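Local coordinates for protein probable zinc protease PqqL (Escherichia coli, PDB 6OFS) that is probably a periplasmic zinc-dependent metalloendopeptidase of the M16 (insulinase) family, binding one zinc ion per subunit, at residues L518-V523 / P592-I597. Sequence-based numbering, arbitrary orientation.
Sequences LQIIAV and PGFQLI
Gly593 meets the strand through its backbone, its C lying 4.0 Å from CD1 of Ile520. The same methyl then serves Phe594 in a clear example of a CH-pi contact. CD1 of Ile520 stands 3.5 Å from the centroid of the Phe594 ring, only 1° off the ring normal, and is therefore almost equally far from all six ring carbons. Both side chains are turned to make this possible: CG of Phe594 is anti to its own carbonyl carbon (chi1 -72°), which brings the ring, though not the CB bond, up to the end of Ile520, while the chain of Ile520 runs out extended to CD1. Leu518 adds a second, oblique touch on the ring, its CD2 packing 4.1 Å from CE1 of Phe594. Cutting Phe594 back to an alanine is likely to open a gap beside CD1 of Ile520 and leave Leu518 without its aromatic neighbour. One turn after Gly593, Ile597 extends the apolar seam along the strand, CG1 resting 3.9 Å from CG2 of Ile520 and CD1 reaching CB of Ala522 at 4.1 Å. The alternate residues Leu518, Ile520 and Ala522 thus present one face of the strand to a helix running nearly parallel to it, at 16° and 9.3 Å between the segment axes. This is plain alpha/beta layer packing, away from the zinc site. Strand 517-524 lies between strands 579-586 and 677-682 in a mixed sheet; Ile597 also touches Leu581 and Val583 of the former, while Ile521 and Val523, on the other face, pack on helix 848-862. From helix 591-602 itself, Leu596 packs against Leu559 and Trp562 of helix 556-565.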
loop_
_atom_site.group_PDB
_atom_site.type_symbol
_atom_site.label_atom_id
_atom_site.label_comp_id
_atom_site.label_asym_id
_atom_site.label_seq_id
_atom_site.Cartn_x
_atom_site.Cartn_y
_atom_site.Cartn_z
ATOM N N LEU A 518 9.830 17.672 24.766
ATOM C CA LEU A 518 9.820 16.358 25.402
ATOM C C LEU A 518 10.439 15.337 24.462
ATOM O O LEU A 518 10.194 15.381 23.265
ATOM C CB LEU A 518 8.378 15.947 25.771
ATOM C CG LEU A 518 8.187 14.619 26.517
ATOM C CD1 LEU A 518 8.612 14.721 27.973
ATOM C CD2 LEU A 518 6.756 14.157 26.438
ATOM N N GLN A 519 11.256 14.442 25.001
ATOM C CA GLN A 519 11.869 13.382 24.215
ATOM C C GLN A 519 11.564 12.017 24.819
ATOM O O GLN A 519 11.744 11.805 26.021
ATOM C CB GLN A 519 13.386 13.581 24.081
ATOM C CG GLN A 519 14.025 12.715 22.992
ATOM C CD GLN A 519 13.892 13.304 21.608
ATOM O OE1 GLN A 519 14.206 14.474 21.360
ATOM N NE2 GLN A 519 13.443 12.493 20.668
ATOM N N ILE A 520 11.070 11.103 23.966
ATOM C CA ILE A 520 10.822 9.718 24.321
ATOM C C ILE A 520 11.710 8.884 23.414
ATOM O O ILE A 520 11.605 8.995 22.191
ATOM C CB ILE A 520 9.332 9.283 24.251
ATOM C CG1 ILE A 520 8.416 10.230 25.073
ATOM C CG2 ILE A 520 9.173 7.801 24.700
ATOM C CD1 ILE A 520 6.891 10.111 24.787
ATOM N N ILE A 521 12.617 8.093 24.010
ATOM C CA ILE A 521 13.445 7.161 23.254
ATOM C C ILE A 521 13.166 5.747 23.712
ATOM O O ILE A 521 13.537 5.367 24.826
ATOM C CB ILE A 521 14.961 7.454 23.160
ATOM C CG1 ILE A 521 15.243 8.939 22.848
ATOM C CG2 ILE A 521 15.606 6.523 22.111
ATOM C CD1 ILE A 521 16.706 9.329 22.894
ATOM N N ALA A 522 12.512 4.961 22.844
ATOM C CA ALA A 522 12.248 3.546 23.090
ATOM C C ALA A 522 13.532 2.836 22.656
ATOM O O ALA A 522 14.023 3.038 21.541
ATOM C CB ALA A 522 11.048 3.071 22.281
ATOM N N VAL A 523 14.142 2.129 23.610
ATOM C CA VAL A 523 15.410 1.422 23.444
ATOM C C VAL A 523 15.106 -0.045 23.568
ATOM O O VAL A 523 14.668 -0.491 24.624
ATOM C CB VAL A 523 16.479 1.867 24.492
ATOM C CG1 VAL A 523 17.824 1.178 24.252
ATOM C CG2 VAL A 523 16.640 3.390 24.534
ATOM N N PRO A 592 0.351 13.328 22.002
ATOM C CA PRO A 592 0.744 12.871 20.651
ATOM C C PRO A 592 2.092 12.140 20.548
ATOM O O PRO A 592 2.209 11.200 19.760
ATOM C CB PRO A 592 0.733 14.169 19.839
ATOM C CG PRO A 592 -0.281 14.998 20.520
ATOM C CD PRO A 592 0.013 14.768 21.962
ATOM N N GLY A 593 3.070 12.555 21.358
ATOM C CA GLY A 593 4.382 11.921 21.438
ATOM C C GLY A 593 4.266 10.461 21.844
ATOM O O GLY A 593 4.835 9.578 21.191
ATOM N N PHE A 594 3.460 10.196 22.890
ATOM C CA PHE A 594 3.183 8.851 23.400
ATOM C C PHE A 594 2.359 8.015 22.399
ATOM O O PHE A 594 2.629 6.813 22.239
ATOM C CB PHE A 594 2.468 8.923 24.751
ATOM C CG PHE A 594 3.334 9.363 25.900
ATOM C CD1 PHE A 594 3.425 10.707 26.250
ATOM C CD2 PHE A 594 4.030 8.430 26.664
ATOM C CE1 PHE A 594 4.224 11.112 27.325
ATOM C CE2 PHE A 594 4.825 8.836 27.745
ATOM C CZ PHE A 594 4.916 10.172 28.068
ATOM N N GLN A 595 1.371 8.656 21.724
ATOM C CA GLN A 595 0.520 8.003 20.718
ATOM C C GLN A 595 1.355 7.496 19.553
ATOM O O GLN A 595 1.094 6.407 19.056
ATOM C CB GLN A 595 -0.552 8.963 20.154
ATOM C CG GLN A 595 -1.605 9.401 21.153
ATOM C CD GLN A 595 -2.552 10.441 20.628
ATOM O OE1 GLN A 595 -2.214 11.276 19.788
ATOM N NE2 GLN A 595 -3.768 10.417 21.131
ATOM N N LEU A 596 2.339 8.290 19.111
ATOM C CA LEU A 596 3.178 7.933 17.975
ATOM C C LEU A 596 4.142 6.819 18.312
ATOM O O LEU A 596 4.285 5.922 17.493
ATOM C CB LEU A 596 3.876 9.163 17.359
ATOM C CG LEU A 596 4.649 8.950 16.044
ATOM C CD1 LEU A 596 3.820 8.256 14.981
ATOM C CD2 LEU A 596 5.219 10.241 15.537
ATOM N N ILE A 597 4.739 6.826 19.519
ATOM C CA ILE A 597 5.622 5.744 19.999
ATOM C C ILE A 597 4.849 4.409 19.986
ATOM O O ILE A 597 5.336 3.415 19.435
ATOM C CB ILE A 597 6.192 6.082 21.417
ATOM C CG1 ILE A 597 7.511 6.880 21.331
ATOM C CG2 ILE A 597 6.340 4.849 22.314
ATOM C CD1 ILE A 597 8.766 6.109 20.855
#